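Local coordinates for DUF1460 domain-containing protein (Legionella pneumophila subsp. pneumophila, PDB 2IM9), which is of unknown function but belongs to an N-acetylmuramoyl-L-alanine amidase-like family of peptidase clan CA, and so may cleave amide bonds in peptidoglycan, at residues 95-99 against 268-272; 157-161 against 236-241; 219-224 against 309-314; 250-254 against 306-310. All coordinates share one frame; numbering follows the deposited sequence.

Interaction 1: 95-99 against 268-272; sequences CDTYV and HLGFA
Cys-95, the first residue of helix 95-107, points at His-268 on strand 264-275. A cysteine at a helix start beside a histidine on the sheet is consistent with the active-site pair of papain-like (clan CA) enzymes, a role inferred here from the family. Followed outward, Cys-95 CB lies 3.2 Å from CD2 of His-268. SG, held between the backbone N and the carbonyl carbon (chi1 65°), then stands at the edge of the imidazole, 4.7 Å from the ring centroid, and also packs against Leu-269 CD2, 3.7 Å away. Weak hydrogen bonds join ND1 of the imidazole with Tyr-299 OH and NE2 with Ala-284 O. One turn along the helix Val-99 takes over: its CG2 is 4.0 Å from Leu-269 CG, lies 3.8 Å from CA of Gly-270, and sits over one face of the Phe-271 ring. That ring also meets Tyr-98 in an offset edge-to-face pair, the Phe-271 edge toward the Tyr-98 face, with the two ring centroids 5.9 Å apart and the planes at 73°. Tyr-98 OH is hydrogen-bonded to Ser-61 O. No direct hydrogen bond joins 95-99 to 268-272; a water bridges them, donating to Cys-95 O at 3.0 Å and to Leu-269 O at 2.7 Å.

Interaction 2: 157-161 against 236-241; sequences SIRNE and HLFSQI
The side-chain amide of Gln-240 pairs with the backbone of Arg-159, in the loop between strands 151-153 and 168-175, much as a neighbouring strand would: Arg-159 N donates to Gln-240 OE1 (3.1 Å), and Gln-240 NE2 donates almost straight to Arg-159 O (2.9 Å, 175° at the hydrogen), in both the amide and the carbonyl plane. Gln-240 belongs to a type I beta turn, Phe-238 to Ile-241, at the C-terminal end of the short helix that starts at 235. Its NE2 also donates to His-236 O at 3.0 Å, so three direct bonds fix the amide's rotation, two from NE2 and one to OE1; Ser-239 OG reaches the same carbonyl from the opposite face of its plane. Waters extend the network, one donating to both Ser-157 O and Gln-240 OE1, another linking Asn-160 O with His-236 NE2. Next to the amide, Ile-158 packs with both branches: CG2, anti to the backbone N, touches CD2 of helix residue Leu-237 at 3.8 Å, while CD1 approaches CG1 of Ile-241 in the turn at 4.2 Å. At the outer end His-236 has Arg-159 O near its ring edge and Glu-161 over one face, where Glu-161 CG makes a CH-pi contact 3.8 Å from the His-236 ring centroid.

Interaction 3: 219-224 against 309-314; sequences VPYIPF and IKGINI
Phe-224 lays one face of its ring over the backbone of Lys-310 and Gly-311, with Gly-311 CA 3.9 Å from the Phe-224 ring centroid in a CH-pi contact. Towards the rim, CE2 of Phe-224 touches CG2 of Ile-309 at 3.6 Å. Its backbone is tied to the same place, Phe-224 N donating to Lys-310 O (2.9 Å) just where helix 224-227 begins. At Gly-311 a CB would run into Ile-222 O and Tyr-221 CD1, so the absence of a side chain admits the close approach, with Gly-311 CA 3.2 Å from Ile-222 O. Next in register, Ile-222 and Ile-312 form an antiparallel hydrogen-bonded pair, Ile-222 N to Ile-312 O at 2.8 Å and Ile-312 N to Ile-222 O at 3.1 Å. Beyond it a side chain takes over from the backbone. Asn-313, its CG anti to the backbone N (chi1 172°), sends ND2 to Pro-220 O at 2.9 Å, with that oxygen in its amide plane; ND2 is also hydrogen-bonded to Asp-153 OD2, so the amide links strands 214-223 and 151-153. On its other side strand 311-317 pairs with strand 246-254, where Lys-310 and Gly-311 both face Ile-250: a classic beta bulge in the antiparallel sheet.

Interaction 4: 250-254 against 306-310; sequences IRPNW and SPTIK
Lys-310 N donates to Ile-250 O at 3.0 Å, with 176° at the hydrogen and nearly in line with the carbonyl, a backbone link between strand 246-254 and the loop ahead of strand 311-317. Arg-251 supplies the side-chain bond. Its NH1 gives a hydrogen to Thr-308 OG1 (3.0 Å), a bent bond of 133° with the oxygen tilted from the guanidinium plane, while NE is satisfied by Ser-267 OG on strand 264-275. The same guanidinium is sandwiched: Ile-309 CG1 lies over one face, 3.4 Å from Arg-251 NE, and Trp-254 CZ2 over the opposite face, both off centre. The extended chain of Arg-251 carries CD across the centre of the Trp-254 ring, whose CD1 in turn touches Thr-308 CG2 at 3.9 Å. Thr-308 O is served by a bridging water, which donates to it at 2.7 Å and accepts from Asn-253 N at 2.8 Å; Arg-251 CA adds a CA-H...O contact to that carbonyl. Within the loop, Ser-306 OG accepts from Thr-308 N (3.1 Å) and Ile-309 N (3.0 Å), an ST turn and ST motif together. Pro-252 packs its CD and CG against Lys-310 CB. The loop, which lacks regular strand pairing, is thus tied to the strand by one backbone bond, one side-chain bond and a water, with apolar cover on both guanidinium faces.

How the interactions relate
Interactions 1 and 3 are buried, 2 and 4 only partly so. Interaction 1 is the most central, its centre about 5 Å from the centre of the chain, and is mostly apolar, with one bridging water; interactions 2 and 4 rely more on hydrogen bonds and waters. Interactions 3 and 4 share Ile-309 and Lys-310 and reach one sheet: strand 311-317 pairs with 214-223 in interaction 3, and the loop leading into it lies against 246-254, its other neighbour, in interaction 4. Interaction 1 reaches that sheet through 264-275. Interaction 2 covers another part: Ile-158 packs on Ile-222, and Ile-241 touches both Ile-312 and Ala-272. Regular backbone pairing belongs to interaction 3, side-chain-to-backbone bonding to interaction 2.

Interaction 1: 95-99 against 268-272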
loop_
_atom_site.group_PDB
_atom_site.type_symbol
_atom_site.label_atom_id
_atom_site.label_comp_id
_atom_site.label_asym_id
_atom_site.label_seq_id
_atom_site.Cartn_x
_atom_site.Cartn_y
_atom_site.Cartn_z
ATOM N N CYS A 95 0.193 -5.951 -3.255
ATOM C CA CYS A 95 -0.017 -5.535 -1.872
ATOM C C CYS A 95 -0.479 -4.084 -1.784
ATOM O O CYS A 95 -1.336 -3.750 -0.956
ATOM C CB CYS A 95 1.213 -5.758 -0.989
ATOM S SG CYS A 95 2.636 -4.787 -1.429
ATOM N N ASP A 96 0.077 -3.236 -2.653
ATOM C CA ASP A 96 -0.222 -1.797 -2.652
ATOM C C ASP A 96 -1.608 -1.514 -3.210
ATOM O O ASP A 96 -2.357 -0.736 -2.638
ATOM C CB ASP A 96 0.800 -1.035 -3.516
ATOM C CG ASP A 96 2.231 -1.302 -3.115
ATOM O OD1 ASP A 96 2.560 -1.109 -1.936
ATOM O OD2 ASP A 96 3.033 -1.693 -3.995
ATOM N N THR A 97 -1.946 -2.131 -4.336
ATOM C CA THR A 97 -3.247 -1.875 -4.952
ATOM C C THR A 97 -4.402 -2.433 -4.112
ATOM O O THR A 97 -5.510 -1.876 -4.121
ATOM C CB THR A 97 -3.320 -2.350 -6.418
ATOM O OG1 THR A 97 -3.358 -3.780 -6.466
ATOM C CG2 THR A 97 -2.094 -1.844 -7.220
ATOM N N TYR A 98 -4.162 -3.523 -3.390
ATOM C CA TYR A 98 -5.175 -4.037 -2.480
ATOM C C TYR A 98 -5.520 -3.007 -1.412
ATOM O O TYR A 98 -6.682 -2.690 -1.186
ATOM C CB TYR A 98 -4.699 -5.345 -1.851
ATOM C CG TYR A 98 -5.675 -5.973 -0.899
ATOM C CD1 TYR A 98 -6.952 -6.360 -1.320
ATOM C CD2 TYR A 98 -5.310 -6.232 0.432
ATOM C CE1 TYR A 98 -7.850 -6.954 -0.422
ATOM C CE2 TYR A 98 -6.198 -6.810 1.322
ATOM C CZ TYR A 98 -7.452 -7.184 0.886
ATOM O OH TYR A 98 -8.312 -7.772 1.776
ATOM N N VAL A 99 -4.501 -2.475 -0.745
ATOM C CA VAL A 99 -4.755 -1.519 0.330
ATOM C C VAL A 99 -5.427 -0.258 -0.231
ATOM O O VAL A 99 -6.413 0.233 0.337
ATOM C CB VAL A 99 -3.450 -1.242 1.099
ATOM C CG1 VAL A 99 -3.577 -0.017 2.000
ATOM C CG2 VAL A 99 -3.090 -2.464 1.942
ATOM N N HIS A 268 6.367 -4.428 2.121
ATOM C CA HIS A 268 5.040 -5.038 2.044
ATOM C C HIS A 268 4.062 -4.321 2.974
ATOM O O HIS A 268 4.465 -3.593 3.891
ATOM C CB HIS A 268 5.130 -6.531 2.436
ATOM C CG HIS A 268 3.911 -7.326 2.101
ATOM N ND1 HIS A 268 3.329 -8.211 2.985
ATOM C CD2 HIS A 268 3.170 -7.385 0.968
ATOM C CE1 HIS A 268 2.268 -8.768 2.417
ATOM N NE2 HIS A 268 2.155 -8.287 1.192
ATOM N N LEU A 269 2.774 -4.503 2.705
ATOM C CA LEU A 269 1.738 -3.946 3.576
ATOM C C LEU A 269 0.416 -4.655 3.442
ATOM O O LEU A 269 0.201 -5.425 2.503
ATOM C CB LEU A 269 1.587 -2.427 3.394
ATOM C CG LEU A 269 0.899 -1.906 2.127
ATOM C CD1 LEU A 269 0.562 -0.434 2.326
ATOM C CD2 LEU A 269 1.815 -2.038 0.962
ATOM N N GLY A 270 -0.477 -4.384 4.384
ATOM C CA GLY A 270 -1.788 -5.048 4.426
ATOM C C GLY A 270 -2.550 -4.499 5.616
ATOM O O GLY A 270 -2.137 -3.488 6.208
ATOM N N PHE A 271 -3.642 -5.169 5.984
ATOM C CA PHE A 271 -4.492 -4.718 7.080
ATOM C C PHE A 271 -4.395 -5.626 8.295
ATOM O O PHE A 271 -4.168 -6.842 8.155
ATOM C CB PHE A 271 -5.964 -4.696 6.649
ATOM C CG PHE A 271 -6.267 -3.706 5.559
ATOM C CD1 PHE A 271 -6.350 -2.350 5.837
ATOM C CD2 PHE A 271 -6.465 -4.136 4.250
ATOM C CE1 PHE A 271 -6.633 -1.423 4.828
ATOM C CE2 PHE A 271 -6.750 -3.221 3.230
ATOM C CZ PHE A 271 -6.837 -1.858 3.521
ATOM N N ALA A 272 -4.533 -5.017 9.465
ATOM C CA ALA A 272 -4.687 -5.738 10.728
ATOM C C ALA A 272 -6.162 -6.012 10.902
ATOM O O ALA A 272 -6.955 -5.078 10.954
ATOM C CB ALA A 272 -4.176 -4.883 11.907
HETATM O O HOH W 1 -1.837 -6.092 0.818
#

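Interaction 2: 157-161 against 236-241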
loop_
_atom_site.group_PDB
_atom_site.type_symbol
_atom_site.label_atom_id
_atom_site.label_comp_id
_atom_site.label_asym_id
_atom_site.label_seq_id
_atom_site.Cartn_x
_atom_site.Cartn_y
_atom_site.Cartn_z
ATOM N N SER A 157 2.471 5.046 19.695
ATOM C CA SER A 157 1.439 4.923 20.727
ATOM C C SER A 157 1.278 3.485 21.232
ATOM O O SER A 157 0.515 3.227 22.174
ATOM C CB SER A 157 0.095 5.428 20.209
ATOM O OG SER A 157 -0.516 4.435 19.400
ATOM N N ILE A 158 1.976 2.550 20.605
ATOM C CA ILE A 158 1.930 1.164 21.039
ATOM C C ILE A 158 3.063 1.005 22.040
ATOM O O ILE A 158 4.224 0.892 21.664
ATOM C CB ILE A 158 2.007 0.195 19.852
ATOM C CG1 ILE A 158 0.740 0.367 18.996
ATOM C CG2 ILE A 158 2.134 -1.263 20.343
ATOM C CD1 ILE A 158 0.879 -0.098 17.621
ATOM N N ARG A 159 2.708 1.010 23.319
ATOM C CA ARG A 159 3.692 1.169 24.387
ATOM C C ARG A 159 3.808 -0.087 25.261
ATOM O O ARG A 159 2.887 -0.901 25.305
ATOM C CB ARG A 159 3.316 2.397 25.225
ATOM C CG ARG A 159 3.084 3.638 24.363
ATOM C CD ARG A 159 3.003 4.930 25.187
ATOM N NE ARG A 159 1.809 4.965 26.034
ATOM C CZ ARG A 159 1.475 5.990 26.815
ATOM N NH1 ARG A 159 2.242 7.080 26.865
ATOM N NH2 ARG A 159 0.367 5.924 27.545
ATOM N N ASN A 160 4.941 -0.245 25.948
ATOM C CA ASN A 160 5.103 -1.381 26.848
ATOM C C ASN A 160 4.284 -1.192 28.136
ATOM O O ASN A 160 3.569 -0.213 28.298
ATOM C CB ASN A 160 6.583 -1.622 27.198
ATOM C CG ASN A 160 7.232 -0.436 27.928
ATOM O OD1 ASN A 160 6.557 0.445 28.501
ATOM N ND2 ASN A 160 8.558 -0.401 27.891
ATOM N N GLU A 161 4.446 -2.112 29.075
ATOM C CA GLU A 161 3.686 -2.059 30.332
ATOM C C GLU A 161 4.065 -0.914 31.263
ATOM O O GLU A 161 3.335 -0.630 32.212
ATOM C CB GLU A 161 3.762 -3.401 31.045
ATOM C CG GLU A 161 2.987 -4.495 30.321
ATOM C CD GLU A 161 3.492 -5.880 30.664
ATOM O OE1 GLU A 161 4.724 -6.068 30.630
ATOM O OE2 GLU A 161 2.676 -6.784 30.966
ATOM N N HIS A 236 0.989 -7.949 25.035
ATOM C CA HIS A 236 0.623 -6.584 25.406
ATOM C C HIS A 236 0.768 -5.626 24.227
ATOM O O HIS A 236 -0.108 -4.781 23.995
ATOM C CB HIS A 236 1.441 -6.059 26.594
ATOM C CG HIS A 236 1.003 -4.705 27.056
ATOM N ND1 HIS A 236 -0.183 -4.495 27.730
ATOM C CD2 HIS A 236 1.580 -3.488 26.924
ATOM C CE1 HIS A 236 -0.312 -3.209 28.001
ATOM N NE2 HIS A 236 0.737 -2.573 27.510
ATOM N N LEU A 237 1.874 -5.734 23.493
ATOM C CA LEU A 237 2.060 -4.875 22.318
ATOM C C LEU A 237 1.079 -5.220 21.195
ATOM O O LEU A 237 0.395 -4.324 20.653
ATOM C CB LEU A 237 3.501 -4.947 21.798
ATOM C CG LEU A 237 4.585 -4.403 22.741
ATOM C CD1 LEU A 237 5.990 -4.658 22.184
ATOM C CD2 LEU A 237 4.364 -2.908 22.994
ATOM N N PHE A 238 1.000 -6.503 20.848
ATOM C CA PHE A 238 0.095 -6.936 19.776
ATOM C C PHE A 238 -1.352 -6.506 20.017
ATOM O O PHE A 238 -2.044 -6.115 19.068
ATOM C CB PHE A 238 0.178 -8.440 19.523
ATOM C CG PHE A 238 1.368 -8.849 18.712
ATOM C CD1 PHE A 238 1.416 -8.590 17.338
ATOM C CD2 PHE A 238 2.425 -9.521 19.306
ATOM C CE1 PHE A 238 2.507 -8.982 16.567
ATOM C CE2 PHE A 238 3.536 -9.923 18.543
ATOM C CZ PHE A 238 3.574 -9.658 17.178
ATOM N N SER A 239 -1.797 -6.534 21.276
ATOM C CA SER A 239 -3.193 -6.208 21.597
ATOM C C SER A 239 -3.569 -4.745 21.319
ATOM O O SER A 239 -4.759 -4.412 21.291
ATOM C CB SER A 239 -3.469 -6.523 23.068
ATOM O OG SER A 239 -2.886 -5.532 23.904
ATOM N N GLN A 240 -2.565 -3.881 21.144
ATOM C CA GLN A 240 -2.811 -2.457 20.903
ATOM C C GLN A 240 -2.948 -2.098 19.424
ATOM O O GLN A 240 -3.226 -0.945 19.082
ATOM C CB GLN A 240 -1.721 -1.585 21.542
ATOM C CG GLN A 240 -1.703 -1.646 23.059
ATOM C CD GLN A 240 -0.450 -1.003 23.618
ATOM O OE1 GLN A 240 -0.267 0.209 23.519
ATOM N NE2 GLN A 240 0.428 -1.814 24.190
ATOM N N ILE A 241 -2.748 -3.076 18.551
ATOM C CA ILE A 241 -2.904 -2.838 17.120
ATOM C C ILE A 241 -4.416 -2.856 16.855
ATOM O O ILE A 241 -5.071 -3.867 17.121
ATOM C CB ILE A 241 -2.179 -3.928 16.308
ATOM C CG1 ILE A 241 -0.670 -3.922 16.635
ATOM C CG2 ILE A 241 -2.462 -3.761 14.810
ATOM C CD1 ILE A 241 0.142 -5.047 15.983
HETATM O O HOH W 2 -1.956 2.007 22.836
HETATM O O HOH W 3 1.006 0.341 27.478
#

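Interaction 3: 219-224 against 309-314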
loop_
_atom_site.group_PDB
_atom_site.type_symbol
_atom_site.label_atom_id
_atom_site.label_comp_id
_atom_site.label_asym_id
_atom_site.label_seq_id
_atom_site.Cartn_x
_atom_site.Cartn_y
_atom_site.Cartn_z
ATOM N N VAL A 219 10.653 6.611 9.230
ATOM C CA VAL A 219 9.525 5.696 9.373
ATOM C C VAL A 219 9.577 5.034 10.739
ATOM O O VAL A 219 10.452 4.192 10.980
ATOM C CB VAL A 219 9.558 4.589 8.304
ATOM C CG1 VAL A 219 8.347 3.642 8.486
ATOM C CG2 VAL A 219 9.578 5.214 6.874
ATOM N N PRO A 220 8.619 5.377 11.625
ATOM C CA PRO A 220 8.620 4.678 12.913
ATOM C C PRO A 220 8.351 3.190 12.731
ATOM O O PRO A 220 7.591 2.797 11.824
ATOM C CB PRO A 220 7.464 5.342 13.673
ATOM C CG PRO A 220 7.323 6.697 13.021
ATOM C CD PRO A 220 7.548 6.394 11.564
ATOM N N TYR A 221 8.963 2.361 13.568
ATOM C CA TYR A 221 8.615 0.931 13.551
ATOM C C TYR A 221 8.784 0.320 14.924
ATOM O O TYR A 221 9.662 0.733 15.708
ATOM C CB TYR A 221 9.402 0.135 12.483
ATOM C CG TYR A 221 10.877 -0.069 12.784
ATOM C CD1 TYR A 221 11.340 -1.280 13.320
ATOM C CD2 TYR A 221 11.815 0.937 12.521
ATOM C CE1 TYR A 221 12.706 -1.487 13.585
ATOM C CE2 TYR A 221 13.193 0.739 12.825
ATOM C CZ TYR A 221 13.614 -0.468 13.339
ATOM O OH TYR A 221 14.963 -0.667 13.610
ATOM N N ILE A 222 7.908 -0.644 15.214
ATOM C CA ILE A 222 8.044 -1.441 16.427
ATOM C C ILE A 222 8.951 -2.595 16.049
ATOM O O ILE A 222 8.630 -3.373 15.147
ATOM C CB ILE A 222 6.703 -2.006 16.882
ATOM C CG1 ILE A 222 5.702 -0.879 17.158
ATOM C CG2 ILE A 222 6.864 -2.816 18.183
ATOM C CD1 ILE A 222 4.308 -1.407 17.375
ATOM N N PRO A 223 10.099 -2.708 16.729
ATOM C CA PRO A 223 11.096 -3.721 16.397
ATOM C C PRO A 223 10.721 -5.129 16.868
ATOM O O PRO A 223 10.020 -5.280 17.879
ATOM C CB PRO A 223 12.320 -3.248 17.184
ATOM C CG PRO A 223 11.770 -2.576 18.338
ATOM C CD PRO A 223 10.545 -1.859 17.851
ATOM N N PHE A 224 11.223 -6.141 16.161
ATOM C CA PHE A 224 10.997 -7.533 16.548
ATOM C C PHE A 224 11.629 -7.843 17.900
ATOM O O PHE A 224 11.159 -8.734 18.615
ATOM C CB PHE A 224 11.512 -8.518 15.493
ATOM C CG PHE A 224 10.751 -8.489 14.194
ATOM C CD1 PHE A 224 9.396 -8.179 14.157
ATOM C CD2 PHE A 224 11.404 -8.796 12.995
ATOM C CE1 PHE A 224 8.700 -8.161 12.954
ATOM C CE2 PHE A 224 10.723 -8.803 11.796
ATOM C CZ PHE A 224 9.358 -8.468 11.765
ATOM N N ILE A 309 14.434 -7.547 7.426
ATOM C CA ILE A 309 13.146 -7.149 8.032
ATOM C C ILE A 309 13.335 -6.993 9.542
ATOM O O ILE A 309 13.809 -7.910 10.201
ATOM C CB ILE A 309 12.023 -8.165 7.747
ATOM C CG1 ILE A 309 11.848 -8.387 6.233
ATOM C CG2 ILE A 309 10.698 -7.687 8.384
ATOM C CD1 ILE A 309 10.964 -9.617 5.893
ATOM N N LYS A 310 12.974 -5.837 10.093
ATOM C CA LYS A 310 13.226 -5.578 11.521
ATOM C C LYS A 310 11.991 -5.193 12.329
ATOM O O LYS A 310 12.070 -5.082 13.557
ATOM C CB LYS A 310 14.299 -4.494 11.714
ATOM C CG LYS A 310 15.704 -4.884 11.214
ATOM C CD LYS A 310 16.296 -6.021 12.035
ATOM C CE LYS A 310 17.616 -6.511 11.448
ATOM N NZ LYS A 310 18.201 -7.594 12.288
ATOM N N GLY A 311 10.872 -4.932 11.660
ATOM C CA GLY A 311 9.645 -4.635 12.419
ATOM C C GLY A 311 8.493 -4.097 11.600
ATOM O O GLY A 311 8.456 -4.256 10.371
ATOM N N ILE A 312 7.543 -3.459 12.282
ATOM C CA ILE A 312 6.316 -2.996 11.610
ATOM C C ILE A 312 5.920 -1.550 11.941
ATOM O O ILE A 312 6.182 -1.066 13.029
ATOM C CB ILE A 312 5.118 -3.909 11.960
ATOM C CG1 ILE A 312 4.829 -3.929 13.469
ATOM C CG2 ILE A 312 5.342 -5.309 11.371
ATOM C CD1 ILE A 312 3.552 -4.726 13.833
ATOM N N ASN A 313 5.263 -0.895 10.990
ATOM C CA ASN A 313 4.694 0.443 11.180
ATOM C C ASN A 313 3.183 0.289 11.163
ATOM O O ASN A 313 2.656 -0.543 10.419
ATOM C CB ASN A 313 5.200 1.386 10.065
ATOM C CG ASN A 313 4.514 2.748 10.066
ATOM O OD1 ASN A 313 3.397 2.907 9.562
ATOM N ND2 ASN A 313 5.195 3.740 10.594
ATOM N N ILE A 314 2.498 1.080 11.996
ATOM C CA ILE A 314 1.037 0.979 12.119
ATOM C C ILE A 314 0.399 2.346 11.893
ATOM O O ILE A 314 0.765 3.330 12.534
ATOM C CB ILE A 314 0.598 0.440 13.518
ATOM C CG1 ILE A 314 1.302 -0.886 13.869
ATOM C CG2 ILE A 314 -0.917 0.223 13.572
ATOM C CD1 ILE A 314 2.624 -0.724 14.591
#

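Interaction 4: 250-254 against 306-310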
loop_
_atom_site.group_PDB
_atom_site.type_symbol
_atom_site.label_atom_id
_atom_site.label_comp_id
_atom_site.label_asym_id
_atom_site.label_seq_id
_atom_site.Cartn_x
_atom_site.Cartn_y
_atom_site.Cartn_z
ATOM N N ILE A 250 8.790 -3.257 7.643
ATOM C CA ILE A 250 9.883 -2.279 7.594
ATOM C C ILE A 250 11.256 -2.928 7.541
ATOM O O ILE A 250 11.559 -3.823 8.345
ATOM C CB ILE A 250 9.806 -1.319 8.832
ATOM C CG1 ILE A 250 8.393 -0.702 8.955
ATOM C CG2 ILE A 250 10.903 -0.238 8.763
ATOM C CD1 ILE A 250 7.875 -0.002 7.691
ATOM N N ARG A 251 12.070 -2.467 6.597
ATOM C CA ARG A 251 13.439 -2.921 6.433
ATOM C C ARG A 251 14.339 -1.676 6.513
ATOM O O ARG A 251 14.555 -1.003 5.498
ATOM C CB ARG A 251 13.589 -3.628 5.092
ATOM C CG ARG A 251 12.685 -4.844 4.925
ATOM C CD ARG A 251 13.098 -5.705 3.780
ATOM N NE ARG A 251 12.041 -6.614 3.373
ATOM C CZ ARG A 251 12.268 -7.793 2.802
ATOM N NH1 ARG A 251 13.522 -8.197 2.590
ATOM N NH2 ARG A 251 11.248 -8.559 2.430
ATOM N N PRO A 252 14.859 -1.368 7.724
ATOM C CA PRO A 252 15.590 -0.117 7.984
ATOM C C PRO A 252 16.872 0.031 7.190
ATOM O O PRO A 252 17.263 1.157 6.881
ATOM C CB PRO A 252 15.943 -0.196 9.476
ATOM C CG PRO A 252 15.043 -1.228 10.033
ATOM C CD PRO A 252 14.730 -2.193 8.936
ATOM N N ASN A 253 17.540 -1.068 6.880
ATOM C CA ASN A 253 18.837 -0.932 6.235
ATOM C C ASN A 253 18.869 -1.811 5.003
ATOM O O ASN A 253 19.504 -2.892 4.996
ATOM C CB ASN A 253 19.984 -1.212 7.225
ATOM C CG ASN A 253 20.155 -0.086 8.254
ATOM O OD1 ASN A 253 19.884 -0.266 9.443
ATOM N ND2 ASN A 253 20.590 1.086 7.791
ATOM N N TRP A 254 18.143 -1.341 3.983
ATOM C CA TRP A 254 17.826 -2.151 2.802
ATOM C C TRP A 254 18.413 -1.512 1.561
ATOM O O TRP A 254 17.804 -0.648 0.929
ATOM C CB TRP A 254 16.312 -2.351 2.651
ATOM C CG TRP A 254 15.955 -3.593 1.872
ATOM C CD1 TRP A 254 16.746 -4.702 1.671
ATOM C CD2 TRP A 254 14.718 -3.861 1.200
ATOM N NE1 TRP A 254 16.075 -5.633 0.914
ATOM C CE2 TRP A 254 14.824 -5.150 0.622
ATOM C CE3 TRP A 254 13.528 -3.138 1.036
ATOM C CZ2 TRP A 254 13.788 -5.730 -0.114
ATOM C CZ3 TRP A 254 12.490 -3.719 0.298
ATOM C CH2 TRP A 254 12.630 -5.001 -0.263
ATOM N N SER A 306 14.657 -13.126 8.659
ATOM C CA SER A 306 15.199 -12.244 7.624
ATOM C C SER A 306 16.337 -11.352 8.139
ATOM O O SER A 306 16.225 -10.736 9.203
ATOM C CB SER A 306 14.084 -11.368 7.043
ATOM O OG SER A 306 14.632 -10.327 6.242
ATOM N N PRO A 307 17.441 -11.252 7.382
ATOM C CA PRO A 307 18.473 -10.316 7.815
ATOM C C PRO A 307 18.037 -8.844 7.727
ATOM O O PRO A 307 18.599 -8.009 8.430
ATOM C CB PRO A 307 19.622 -10.587 6.833
ATOM C CG PRO A 307 18.971 -11.137 5.630
ATOM C CD PRO A 307 17.814 -11.952 6.139
ATOM N N THR A 308 17.044 -8.532 6.893
ATOM C CA THR A 308 16.701 -7.121 6.621
ATOM C C THR A 308 15.381 -6.638 7.221
ATOM O O THR A 308 15.223 -5.447 7.463
ATOM C CB THR A 308 16.670 -6.838 5.108
ATOM O OG1 THR A 308 15.787 -7.764 4.475
ATOM C CG2 THR A 308 18.076 -7.019 4.518
ATOM N N ILE A 309 14.434 -7.547 7.426
ATOM C CA ILE A 309 13.146 -7.149 8.032
ATOM C C ILE A 309 13.335 -6.993 9.542
ATOM O O ILE A 309 13.809 -7.910 10.201
ATOM C CB ILE A 309 12.023 -8.165 7.747
ATOM C CG1 ILE A 309 11.848 -8.387 6.233
ATOM C CG2 ILE A 309 10.698 -7.687 8.384
ATOM C CD1 ILE A 309 10.964 -9.617 5.893
ATOM N N LYS A 310 12.974 -5.837 10.093
ATOM C CA LYS A 310 13.226 -5.578 11.521
ATOM C C LYS A 310 11.991 -5.193 12.329
ATOM O O LYS A 310 12.070 -5.082 13.557
ATOM C CB LYS A 310 14.299 -4.494 11.714
ATOM C CG LYS A 310 15.704 -4.884 11.214
ATOM C CD LYS A 310 16.296 -6.021 12.035
ATOM C CE LYS A 310 17.616 -6.511 11.448
ATOM N NZ LYS A 310 18.201 -7.594 12.288
HETATM O O HOH W 4 17.420 -3.870 7.384
#